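Local coordinates for phenylacetic acid degradation-related protein (Ralstonia eutropha JMP134, PDB 2PIM) that probably hydrolyses fatty acyl-CoA thioesters as a member of the hotdog-fold thioesterase superfamily, at residues A[41-46]-A[65-70]; A[99-104]-A[121-126]; A[94-99]-A[126-131]. All blocks are in the same frame, centred on the assembly; numbering follows the deposited sequence.

Contact 1 of 3, residues A[41-46]-A[65-70]; sequences SDYVAT and LDDVTA
The Tyr43 ring meets helix residues 65-70 at its hydroxyl edge. Asp67 OD2 lies in the ring plane beside that edge, and Val68 CB sits near the plane too. Neither ring face takes part in this contact. The carboxylate of Asp67 stands almost upright to the ring, with the planes 85° apart. Tyr43 OH donates to Asp67 OD2 in a modelled bond of 2.4 Å, so short that its exact length is doubtful. Asp67 has CG anti to its backbone N (chi1 -179°), and this places OD2 at the Tyr43 hydroxyl. The strand and helix segments run nearly antiparallel, their axes 9.6 Å apart. This is the hotdog arrangement, in which a curved antiparallel sheet wraps round the long helix 58-75. The ring flank also packs on the helix, with Tyr43 CE2 4.1 Å from Val68 CB. Ser41 joins through water 1, which donates to Asp67 OD2 at 2.8 Å and lies 2.9 Å from Ser41 OG. Asp67 OD2 therefore has two donors, the phenol and the water. Ser41 CB also reaches Val68 CG2 at 4.3 Å. Asp67 also packs on Gln57 of the second subunit, and Asp66 OD2 bonds to Gly59 N of that subunit.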
ATOM      1  N   SER A  41     -16.450   2.688   0.276  1.00 25.28           N
ATOM      2  CA  SER A  41     -16.249   1.342   0.772  1.00 25.88           C
ATOM      3  C   SER A  41     -15.764   1.366   2.232  1.00 25.40           C
ATOM      4  O   SER A  41     -15.002   2.248   2.647  1.00 25.82           O
ATOM      5  CB  SER A  41     -15.246   0.594  -0.124  1.00 26.09           C
ATOM      6  OG  SER A  41     -15.038  -0.755   0.294  1.00 26.57           O
ATOM      7  N   ASP A  42     -16.212   0.390   3.002  1.00 25.70           N
ATOM      8  CA  ASP A  42     -15.640   0.127   4.309  1.00 28.76           C
ATOM      9  C   ASP A  42     -14.386  -0.732   4.174  1.00 27.43           C
ATOM     10  O   ASP A  42     -14.273  -1.480   3.218  1.00 29.31           O
ATOM     11  CB  ASP A  42     -16.633  -0.642   5.168  1.00 28.52           C
ATOM     12  CG  ASP A  42     -17.810   0.189   5.575  1.00 33.78           C
ATOM     13  OD1 ASP A  42     -17.627   1.404   5.757  1.00 31.81           O
ATOM     14  OD2 ASP A  42     -18.907  -0.386   5.727  1.00 26.15           O
ATOM     15  N   TYR A  43     -13.485  -0.618   5.143  1.00 25.36           N
ATOM     16  CA  TYR A  43     -12.312  -1.463   5.260  1.00 29.16           C
ATOM     17  C   TYR A  43     -12.134  -1.780   6.757  1.00 31.88           C
ATOM     18  O   TYR A  43     -12.651  -1.050   7.622  1.00 30.70           O
ATOM     19  CB  TYR A  43     -11.046  -0.783   4.630  1.00 30.08           C
ATOM     20  CG  TYR A  43     -11.209  -0.580   3.132  1.00 28.61           C
ATOM     21  CD1 TYR A  43     -11.045  -1.634   2.247  1.00 25.97           C
ATOM     22  CD2 TYR A  43     -11.607   0.642   2.619  1.00 32.23           C
ATOM     23  CE1 TYR A  43     -11.236  -1.472   0.896  1.00 26.35           C
ATOM     24  CE2 TYR A  43     -11.827   0.812   1.268  1.00 20.10           C
ATOM     25  CZ  TYR A  43     -11.664  -0.247   0.411  1.00 27.85           C
ATOM     26  OH  TYR A  43     -11.923  -0.071  -0.933  1.00 30.49           O
ATOM     27  N   VAL A  44     -11.444  -2.886   7.056  1.00 30.40           N
ATOM     28  CA  VAL A  44     -11.128  -3.252   8.442  1.00 30.31           C
ATOM     29  C   VAL A  44      -9.604  -3.408   8.519  1.00 33.03           C
ATOM     30  O   VAL A  44      -9.012  -4.148   7.730  1.00 31.58           O
ATOM     31  CB  VAL A  44     -11.818  -4.559   8.901  1.00 30.40           C
ATOM     32  CG1 VAL A  44     -11.344  -4.970  10.292  1.00 29.67           C
ATOM     33  CG2 VAL A  44     -13.333  -4.419   8.906  1.00 26.15           C
ATOM     34  N   ALA A  45      -8.980  -2.665   9.438  1.00 31.62           N
ATOM     35  CA  ALA A  45      -7.579  -2.859   9.752  1.00 30.54           C
ATOM     36  C   ALA A  45      -7.529  -3.884  10.900  1.00 28.34           C
ATOM     37  O   ALA A  45      -8.167  -3.693  11.929  1.00 28.04           O
ATOM     38  CB  ALA A  45      -6.930  -1.529  10.143  1.00 29.22           C
ATOM     39  N   THR A  46      -6.804  -4.983  10.706  1.00 28.25           N
ATOM     40  CA  THR A  46      -6.665  -6.004  11.752  1.00 27.01           C
ATOM     41  C   THR A  46      -5.406  -5.773  12.583  1.00 26.19           C
ATOM     42  O   THR A  46      -4.591  -4.928  12.238  1.00 24.10           O
ATOM     43  CB  THR A  46      -6.667  -7.397  11.149  1.00 26.94           C
ATOM     44  OG1 THR A  46      -5.522  -7.563  10.303  1.00 28.84           O
ATOM     45  CG2 THR A  46      -7.967  -7.604  10.342  1.00 29.34           C
ATOM     46  N   LEU A  65      -6.783   2.404  -0.088  1.00 29.28           N
ATOM     47  CA  LEU A  65      -6.896   3.500  -1.050  1.00 27.74           C
ATOM     48  C   LEU A  65      -6.798   3.000  -2.483  1.00 28.05           C
ATOM     49  O   LEU A  65      -7.526   3.460  -3.378  1.00 29.49           O
ATOM     50  CB  LEU A  65      -5.859   4.597  -0.735  1.00 28.68           C
ATOM     51  CG  LEU A  65      -6.176   5.440   0.541  1.00 23.42           C
ATOM     52  CD1 LEU A  65      -4.974   6.152   1.111  1.00 31.04           C
ATOM     53  CD2 LEU A  65      -7.320   6.425   0.326  1.00 26.12           C
ATOM     54  N   ASP A  66      -5.921   2.033  -2.700  1.00 28.59           N
ATOM     55  CA  ASP A  66      -5.808   1.396  -3.991  1.00 29.20           C
ATOM     56  C   ASP A  66      -7.117   0.722  -4.351  1.00 29.54           C
ATOM     57  O   ASP A  66      -7.585   0.823  -5.502  1.00 34.62           O
ATOM     58  CB  ASP A  66      -4.610   0.420  -3.991  1.00 28.52           C
ATOM     59  CG  ASP A  66      -4.321  -0.180  -5.388  1.00 30.65           C
ATOM     60  OD1 ASP A  66      -4.359   0.529  -6.394  1.00 43.29           O
ATOM     61  OD2 ASP A  66      -4.019  -1.371  -5.476  1.00 38.64           O
ATOM     62  N   ASP A  67      -7.719   0.013  -3.387  1.00 29.54           N
ATOM     63  CA  ASP A  67      -8.950  -0.720  -3.658  1.00 29.77           C
ATOM     64  C   ASP A  67     -10.108   0.234  -4.018  1.00 29.76           C
ATOM     65  O   ASP A  67     -10.819   0.042  -5.002  1.00 32.11           O
ATOM     66  CB  ASP A  67      -9.363  -1.581  -2.461  1.00 29.36           C
ATOM     67  CG  ASP A  67     -10.636  -2.377  -2.747  1.00 32.14           C
ATOM     68  OD1 ASP A  67     -10.525  -3.362  -3.487  1.00 30.36           O
ATOM     69  OD2 ASP A  67     -11.748  -2.008  -2.257  1.00 33.19           O
ATOM     70  N   VAL A  68     -10.291   1.276  -3.224  1.00 27.64           N
ATOM     71  CA  VAL A  68     -11.450   2.154  -3.414  1.00 27.44           C
ATOM     72  C   VAL A  68     -11.393   2.903  -4.753  1.00 29.01           C
ATOM     73  O   VAL A  68     -12.439   2.994  -5.497  1.00 30.04           O
ATOM     74  CB  VAL A  68     -11.699   3.071  -2.168  1.00 28.08           C
ATOM     75  CG1 VAL A  68     -10.635   4.160  -2.039  1.00 24.31           C
ATOM     76  CG2 VAL A  68     -13.074   3.627  -2.201  1.00 27.20           C
ATOM     77  N   THR A  69     -10.182   3.330  -5.120  1.00 28.09           N
ATOM     78  CA  THR A  69      -9.961   4.097  -6.339  1.00 25.20           C
ATOM     79  C   THR A  69     -10.096   3.217  -7.596  1.00 24.93           C
ATOM     80  O   THR A  69     -10.829   3.540  -8.515  1.00 22.13           O
ATOM     81  CB  THR A  69      -8.630   4.891  -6.311  1.00 25.20           C
ATOM     82  OG1 THR A  69      -7.488   4.017  -6.171  1.00 24.08           O
ATOM     83  CG2 THR A  69      -8.651   5.914  -5.185  1.00 29.99           C
ATOM     84  N   ALA A  70      -9.446   2.066  -7.583  1.00 29.08           N
ATOM     85  CA  ALA A  70      -9.588   1.064  -8.663  1.00 26.21           C
ATOM     86  C   ALA A  70     -10.983   0.486  -8.800  1.00 28.42           C
ATOM     87  O   ALA A  70     -11.427   0.098  -9.924  1.00 30.54           O
ATOM     88  CB  ALA A  70      -8.566  -0.056  -8.437  1.00 27.70           C
TER
HETATM   89  O   HOH W   1     -14.161  -3.033  -1.255  1.00 15.37           O

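Contact 2 of 3, residues A[99-104]-A[121-126]; sequences GLLRGR and LSQDGK
Arg102 and Ser122 form the hydrogen-bonded antiparallel pair of these two strands. Arg102 N donates to Ser122 O at 2.8 Å, and Ser122 N returns a bond to Arg102 O at 2.9 Å. Gly103 and Leu121 make a non-hydrogen-bonded pair, where Leu121 CD1 rests 3.7 Å from Gly103 CA. On that same face Leu101 CD2 meets Leu121 CG at 3.9 Å, and both leucines pack on helix 58-75. Gln123 takes over where the backbone pairing stops. Its chain is extended, with CG anti to the backbone N (chi1 -171°), and lies across Leu101. Gln123 NE2 then donates to Leu100 O at 3.0 Å. The acceptor lies in the amide plane, yet NE2 stands 49° out of the carbonyl plane. Gln123 OE1 accepts from Gln97 N. Leu100 O has a second donor in water 2, which itself accepts from Asp124 N. Asp124 and Gly125 are the middle of the type I' turn that closes the hairpin to strand 126-136. Water 3 donates to Arg102 O, is hydrogen-bonded to Ser122 OG, and accepts a weak bond from Arg104 NH1. Arg102 CG lies 3.1 Å above the Arg104 guanidinium, over its centre, with Ser122 OG at the edge. Both arginines form salt bridges to Glu40, and Arg102 has a second one to Asp42. Leu100 O is thus served by a side-chain amide and water 2, and the arginine charges by acids of strand 38-45.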
ATOM      1  N   GLY A  99      -9.487  -1.530  13.485  1.00 27.56           N
ATOM      2  CA  GLY A  99     -10.925  -1.310  13.462  1.00 26.71           C
ATOM      3  C   GLY A  99     -11.377  -0.887  12.078  1.00 26.71           C
ATOM      4  O   GLY A  99     -10.623  -0.989  11.111  1.00 29.25           O
ATOM      5  N   LEU A 100     -12.622  -0.442  11.989  1.00 26.83           N
ATOM      6  CA  LEU A 100     -13.223   0.010  10.741  1.00 27.43           C
ATOM      7  C   LEU A 100     -12.621   1.331  10.231  1.00 26.33           C
ATOM      8  O   LEU A 100     -12.258   2.202  11.012  1.00 28.22           O
ATOM      9  CB  LEU A 100     -14.717   0.217  10.924  1.00 28.21           C
ATOM     10  CG  LEU A 100     -15.708  -0.894  10.625  1.00 32.31           C
ATOM     11  CD1 LEU A 100     -17.058  -0.476  11.195  1.00 30.69           C
ATOM     12  CD2 LEU A 100     -15.792  -1.128   9.130  1.00 32.18           C
ATOM     13  N   LEU A 101     -12.549   1.451   8.909  1.00 25.74           N
ATOM     14  CA  LEU A 101     -12.261   2.706   8.209  1.00 27.08           C
ATOM     15  C   LEU A 101     -13.231   2.814   7.067  1.00 27.28           C
ATOM     16  O   LEU A 101     -13.793   1.825   6.622  1.00 29.71           O
ATOM     17  CB  LEU A 101     -10.826   2.771   7.638  1.00 26.91           C
ATOM     18  CG  LEU A 101      -9.659   2.653   8.650  1.00 26.52           C
ATOM     19  CD1 LEU A 101      -9.167   1.229   8.832  1.00 29.21           C
ATOM     20  CD2 LEU A 101      -8.522   3.526   8.239  1.00 29.44           C
ATOM     21  N   ARG A 102     -13.400   4.035   6.600  1.00 28.32           N
ATOM     22  CA  ARG A 102     -14.287   4.376   5.513  1.00 27.81           C
ATOM     23  C   ARG A 102     -13.445   4.984   4.394  1.00 27.74           C
ATOM     24  O   ARG A 102     -12.827   6.043   4.591  1.00 27.59           O
ATOM     25  CB  ARG A 102     -15.263   5.436   6.013  1.00 27.05           C
ATOM     26  CG  ARG A 102     -16.141   6.090   4.964  1.00 33.08           C
ATOM     27  CD  ARG A 102     -16.819   5.072   4.120  1.00 38.10           C
ATOM     28  NE  ARG A 102     -17.638   4.171   4.942  1.00 45.38           N
ATOM     29  CZ  ARG A 102     -18.967   4.219   5.058  1.00 40.32           C
ATOM     30  NH1 ARG A 102     -19.710   5.075   4.377  1.00 37.07           N
ATOM     31  NH2 ARG A 102     -19.565   3.381   5.844  1.00 30.65           N
ATOM     32  N   GLY A 103     -13.464   4.333   3.234  1.00 26.34           N
ATOM     33  CA  GLY A 103     -12.795   4.823   2.051  1.00 27.81           C
ATOM     34  C   GLY A 103     -13.766   5.488   1.116  1.00 26.24           C
ATOM     35  O   GLY A 103     -14.834   4.936   0.827  1.00 25.20           O
ATOM     36  N   ARG A 104     -13.396   6.661   0.623  1.00 28.10           N
ATOM     37  CA  ARG A 104     -14.238   7.402  -0.365  1.00 31.37           C
ATOM     38  C   ARG A 104     -13.403   7.736  -1.615  1.00 30.62           C
ATOM     39  O   ARG A 104     -12.284   8.207  -1.498  1.00 30.08           O
ATOM     40  CB  ARG A 104     -14.832   8.672   0.267  1.00 30.44           C
ATOM     41  CG  ARG A 104     -15.809   8.357   1.396  1.00 36.71           C
ATOM     42  CD  ARG A 104     -16.623   9.564   1.955  1.00 36.76           C
ATOM     43  NE  ARG A 104     -17.393   9.183   3.173  1.00 54.96           N
ATOM     44  CZ  ARG A 104     -16.947   9.198   4.452  1.00 49.88           C
ATOM     45  NH1 ARG A 104     -15.743   9.621   4.787  1.00 50.64           N
ATOM     46  NH2 ARG A 104     -17.742   8.813   5.432  1.00 49.35           N
ATOM     47  N   LEU A 121      -9.345   8.291   3.147  1.00 34.07           N
ATOM     48  CA  LEU A 121      -9.610   7.239   4.108  1.00 31.70           C
ATOM     49  C   LEU A 121      -9.796   7.923   5.457  1.00 32.85           C
ATOM     50  O   LEU A 121      -8.921   8.702   5.899  1.00 26.82           O
ATOM     51  CB  LEU A 121      -8.432   6.269   4.134  1.00 30.21           C
ATOM     52  CG  LEU A 121      -8.578   4.828   4.535  1.00 32.99           C
ATOM     53  CD1 LEU A 121      -9.605   4.018   3.705  1.00 33.04           C
ATOM     54  CD2 LEU A 121      -7.193   4.209   4.429  1.00 32.62           C
ATOM     55  N   SER A 122     -10.943   7.633   6.078  1.00 32.16           N
ATOM     56  CA  SER A 122     -11.293   8.128   7.394  1.00 33.57           C
ATOM     57  C   SER A 122     -11.491   7.021   8.407  1.00 32.15           C
ATOM     58  O   SER A 122     -11.895   5.899   8.071  1.00 31.76           O
ATOM     59  CB  SER A 122     -12.611   8.925   7.356  1.00 32.76           C
ATOM     60  OG  SER A 122     -12.430  10.059   6.552  1.00 47.25           O
ATOM     61  N   GLN A 123     -11.237   7.404   9.658  1.00 28.82           N
ATOM     62  CA  GLN A 123     -11.519   6.611  10.824  1.00 28.79           C
ATOM     63  C   GLN A 123     -11.912   7.577  11.944  1.00 28.39           C
ATOM     64  O   GLN A 123     -11.234   8.589  12.165  1.00 28.37           O
ATOM     65  CB  GLN A 123     -10.290   5.827  11.238  1.00 28.69           C
ATOM     66  CG  GLN A 123     -10.600   4.833  12.316  1.00 30.49           C
ATOM     67  CD  GLN A 123      -9.432   3.949  12.632  1.00 32.10           C
ATOM     68  OE1 GLN A 123      -8.400   4.420  13.124  1.00 35.14           O
ATOM     69  NE2 GLN A 123      -9.579   2.654  12.366  1.00 31.68           N
ATOM     70  N   ASP A 124     -12.999   7.244  12.636  1.00 28.43           N
ATOM     71  CA  ASP A 124     -13.582   8.033  13.724  1.00 30.19           C
ATOM     72  C   ASP A 124     -13.802   9.495  13.351  1.00 31.22           C
ATOM     73  O   ASP A 124     -13.601  10.411  14.169  1.00 32.18           O
ATOM     74  CB  ASP A 124     -12.759   7.901  15.018  1.00 31.81           C
ATOM     75  CG  ASP A 124     -12.635   6.443  15.509  1.00 40.01           C
ATOM     76  OD1 ASP A 124     -13.491   5.583  15.167  1.00 41.57           O
ATOM     77  OD2 ASP A 124     -11.657   6.159  16.246  1.00 51.58           O
ATOM     78  N   GLY A 125     -14.217   9.715  12.109  1.00 30.45           N
ATOM     79  CA  GLY A 125     -14.570  11.047  11.665  1.00 30.75           C
ATOM     80  C   GLY A 125     -13.416  11.940  11.294  1.00 31.89           C
ATOM     81  O   GLY A 125     -13.644  13.122  11.071  1.00 33.42           O
ATOM     82  N   LYS A 126     -12.193  11.394  11.221  1.00 33.12           N
ATOM     83  CA  LYS A 126     -11.011  12.149  10.754  1.00 34.80           C
ATOM     84  C   LYS A 126     -10.337  11.462   9.595  1.00 31.15           C
ATOM     85  O   LYS A 126     -10.298  10.249   9.546  1.00 29.93           O
ATOM     86  CB  LYS A 126      -9.974  12.323  11.865  1.00 34.64           C
ATOM     87  CG  LYS A 126     -10.525  12.993  13.115  1.00 39.80           C
ATOM     88  CD  LYS A 126      -9.412  13.316  14.099  1.00 43.36           C
ATOM     89  CE  LYS A 126      -9.941  13.304  15.528  1.00 55.30           C
ATOM     90  NZ  LYS A 126      -9.207  14.252  16.413  1.00 56.48           N
TER
HETATM   91  O   HOH W   2     -14.222   4.385  12.218  1.00 26.78           O
HETATM   92  O   HOH W   3     -13.316   9.108   3.578  1.00 34.24           O

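Contact 3 of 3, residues A[94-99]-A[126-131]; sequences RPAQAG and KLVATA
Lys126 crosses Arg94 at about a right angle, aliphatic part on aliphatic part. Lys126 CB lies 3.9 Å from Arg94 CD. The lysine chain then leads away, and its NZ stays 5.6 Å from Arg94 NE, so the like charges do not meet. Leu127 offers its carbonyl. The Arg94 chain runs extended from CG to NE alongside Leu127 O, and the turn at chi4 (83°) brings NH1 back to that oxygen at 3.0 Å. This bond is nearly straight (167° at the hydrogen). It uses a lone pair in the carbonyl plane and lies close to the guanidinium plane. Val128 comes next, and its O accepts from Arg94 N at 3.1 Å. Its CG1 packs 4.2 Å from Ala96 CB and touches Pro95 O. Val128 and Ala129 both face Leu121, which makes a classic beta bulge. Ala129 of the bulge, and Ala131 beyond it, pack on Leu65 of helix 58-75. The contact joins the loop between strands 84-92 and 99-107 to the start of strand 126-136. Arg94 grips two successive carbonyls, one by its backbone and one by its guanidinium. The polar hold on the loop thus rests on main-chain acceptors, with Val128 packing alongside.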
ATOM      1  N   ARG A  94      -2.879  11.329   9.502  1.00 28.19           N
ATOM      2  CA  ARG A  94      -3.094  10.992  10.908  1.00 30.96           C
ATOM      3  C   ARG A  94      -3.005   9.496  11.119  1.00 30.73           C
ATOM      4  O   ARG A  94      -3.347   8.729  10.223  1.00 32.93           O
ATOM      5  CB  ARG A  94      -4.491  11.413  11.376  1.00 28.97           C
ATOM      6  CG  ARG A  94      -4.800  12.846  11.158  1.00 31.95           C
ATOM      7  CD  ARG A  94      -6.215  13.190  11.572  1.00 36.22           C
ATOM      8  NE  ARG A  94      -6.366  14.645  11.590  1.00 38.76           N
ATOM      9  CZ  ARG A  94      -6.628  15.404  10.526  1.00 41.48           C
ATOM     10  NH1 ARG A  94      -6.804  14.868   9.319  1.00 37.35           N
ATOM     11  NH2 ARG A  94      -6.725  16.721  10.670  1.00 48.55           N
ATOM     12  N   PRO A  95      -2.596   9.083  12.321  1.00 34.17           N
ATOM     13  CA  PRO A  95      -2.506   7.658  12.634  1.00 34.74           C
ATOM     14  C   PRO A  95      -3.878   6.981  12.732  1.00 33.84           C
ATOM     15  O   PRO A  95      -4.857   7.589  13.169  1.00 33.83           O
ATOM     16  CB  PRO A  95      -1.761   7.645  13.984  1.00 35.90           C
ATOM     17  CG  PRO A  95      -2.078   8.936  14.589  1.00 37.37           C
ATOM     18  CD  PRO A  95      -2.204   9.923  13.479  1.00 31.33           C
ATOM     19  N   ALA A  96      -3.941   5.745  12.242  1.00 33.50           N
ATOM     20  CA  ALA A  96      -5.135   4.926  12.317  1.00 33.18           C
ATOM     21  C   ALA A  96      -4.900   3.818  13.338  1.00 32.67           C
ATOM     22  O   ALA A  96      -3.759   3.436  13.622  1.00 32.93           O
ATOM     23  CB  ALA A  96      -5.462   4.334  10.966  1.00 33.51           C
ATOM     24  N   GLN A  97      -5.991   3.304  13.882  0.50 32.92           N
ATOM     25  CA  GLN A  97      -5.941   2.213  14.827  0.50 32.52           C
ATOM     26  C   GLN A  97      -6.648   1.033  14.179  0.50 31.06           C
ATOM     27  O   GLN A  97      -7.357   1.195  13.177  0.50 31.05           O
ATOM     28  CB  GLN A  97      -6.636   2.621  16.130  0.50 33.71           C
ATOM     29  CG  GLN A  97      -6.462   4.097  16.542  0.50 38.02           C
ATOM     30  CD  GLN A  97      -5.009   4.502  16.776  0.50 43.31           C
ATOM     31  OE1 GLN A  97      -4.158   3.664  17.069  0.50 47.15           O
ATOM     32  NE2 GLN A  97      -4.725   5.801  16.650  0.50 41.56           N
ATOM     33  N   ALA A  98      -6.460  -0.150  14.744  1.00 29.94           N
ATOM     34  CA  ALA A  98      -7.229  -1.323  14.326  1.00 29.86           C
ATOM     35  C   ALA A  98      -8.719  -1.025  14.444  1.00 28.76           C
ATOM     36  O   ALA A  98      -9.168  -0.378  15.405  1.00 30.37           O
ATOM     37  CB  ALA A  98      -6.889  -2.531  15.171  1.00 28.88           C
ATOM     38  N   GLY A  99      -9.487  -1.530  13.485  1.00 27.56           N
ATOM     39  CA  GLY A  99     -10.925  -1.310  13.462  1.00 26.71           C
ATOM     40  C   GLY A  99     -11.377  -0.887  12.078  1.00 26.71           C
ATOM     41  O   GLY A  99     -10.623  -0.989  11.111  1.00 29.25           O
ATOM     42  N   LYS A 126     -12.193  11.394  11.221  1.00 33.12           N
ATOM     43  CA  LYS A 126     -11.011  12.149  10.754  1.00 34.80           C
ATOM     44  C   LYS A 126     -10.337  11.462   9.595  1.00 31.15           C
ATOM     45  O   LYS A 126     -10.298  10.249   9.546  1.00 29.93           O
ATOM     46  CB  LYS A 126      -9.974  12.323  11.865  1.00 34.64           C
ATOM     47  CG  LYS A 126     -10.525  12.993  13.115  1.00 39.80           C
ATOM     48  CD  LYS A 126      -9.412  13.316  14.099  1.00 43.36           C
ATOM     49  CE  LYS A 126      -9.941  13.304  15.528  1.00 55.30           C
ATOM     50  NZ  LYS A 126      -9.207  14.252  16.413  1.00 56.48           N
ATOM     51  N   LEU A 127      -9.809  12.258   8.672  1.00 32.12           N
ATOM     52  CA  LEU A 127      -9.018  11.753   7.545  1.00 34.50           C
ATOM     53  C   LEU A 127      -7.735  11.205   8.062  1.00 32.85           C
ATOM     54  O   LEU A 127      -7.001  11.930   8.702  1.00 30.47           O
ATOM     55  CB  LEU A 127      -8.599  12.853   6.599  1.00 34.48           C
ATOM     56  CG  LEU A 127      -9.438  13.163   5.382  1.00 41.50           C
ATOM     57  CD1 LEU A 127      -8.779  14.329   4.644  1.00 42.00           C
ATOM     58  CD2 LEU A 127      -9.554  11.964   4.500  1.00 51.06           C
ATOM     59  N   VAL A 128      -7.436   9.951   7.753  1.00 30.85           N
ATOM     60  CA  VAL A 128      -6.131   9.411   8.122  1.00 28.59           C
ATOM     61  C   VAL A 128      -5.116   9.439   6.961  1.00 28.81           C
ATOM     62  O   VAL A 128      -3.899   9.605   7.186  1.00 27.31           O
ATOM     63  CB  VAL A 128      -6.263   8.033   8.779  1.00 29.56           C
ATOM     64  CG1 VAL A 128      -7.067   8.163  10.083  1.00 29.05           C
ATOM     65  CG2 VAL A 128      -6.917   7.022   7.883  1.00 34.00           C
ATOM     66  N   ALA A 129      -5.604   9.277   5.734  1.00 25.09           N
ATOM     67  CA  ALA A 129      -4.742   9.232   4.601  1.00 24.79           C
ATOM     68  C   ALA A 129      -5.514   9.616   3.352  1.00 27.79           C
ATOM     69  O   ALA A 129      -6.733   9.420   3.289  1.00 28.46           O
ATOM     70  CB  ALA A 129      -4.154   7.830   4.443  1.00 23.37           C
ATOM     71  N   THR A 130      -4.800  10.180   2.379  1.00 29.12           N
ATOM     72  CA  THR A 130      -5.361  10.430   1.056  1.00 32.22           C
ATOM     73  C   THR A 130      -4.523   9.803  -0.042  1.00 29.37           C
ATOM     74  O   THR A 130      -3.354   9.472   0.168  1.00 28.28           O
ATOM     75  CB  THR A 130      -5.510  11.942   0.795  1.00 30.94           C
ATOM     76  OG1 THR A 130      -4.258  12.558   0.911  1.00 36.94           O
ATOM     77  CG2 THR A 130      -6.417  12.582   1.806  1.00 29.31           C
ATOM     78  N   ALA A 131      -5.117   9.720  -1.225  1.00 27.56           N
ATOM     79  CA  ALA A 131      -4.463   9.228  -2.400  1.00 25.75           C
ATOM     80  C   ALA A 131      -4.873   9.931  -3.694  1.00 28.54           C
ATOM     81  O   ALA A 131      -5.995  10.422  -3.843  1.00 25.49           O
ATOM     82  CB  ALA A 131      -4.743   7.766  -2.579  1.00 30.83           C
TER

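Overall arrangement
All three contacts belong to the same hotdog unit. The centre of contact 1 lies about 4 Å from the centre of the chain. Those of contacts 2 and 3 lie farther out, at about 12 and 13 Å, on the same side of it. Strand 38-45 pairs with strand 99-107, so contacts 1 and 2 meet directly: Ser41 O is 2.7 Å from Gly103 N. Contact 2 is nested inside the loop closed by contact 3, and their centres are about 6 Å apart. Leu121 O lies 2.7 Å from Val128 N between them. Contact 1 also adjoins the second subunit. In hotdog thioesterases the active site generally lies at such a subunit interface.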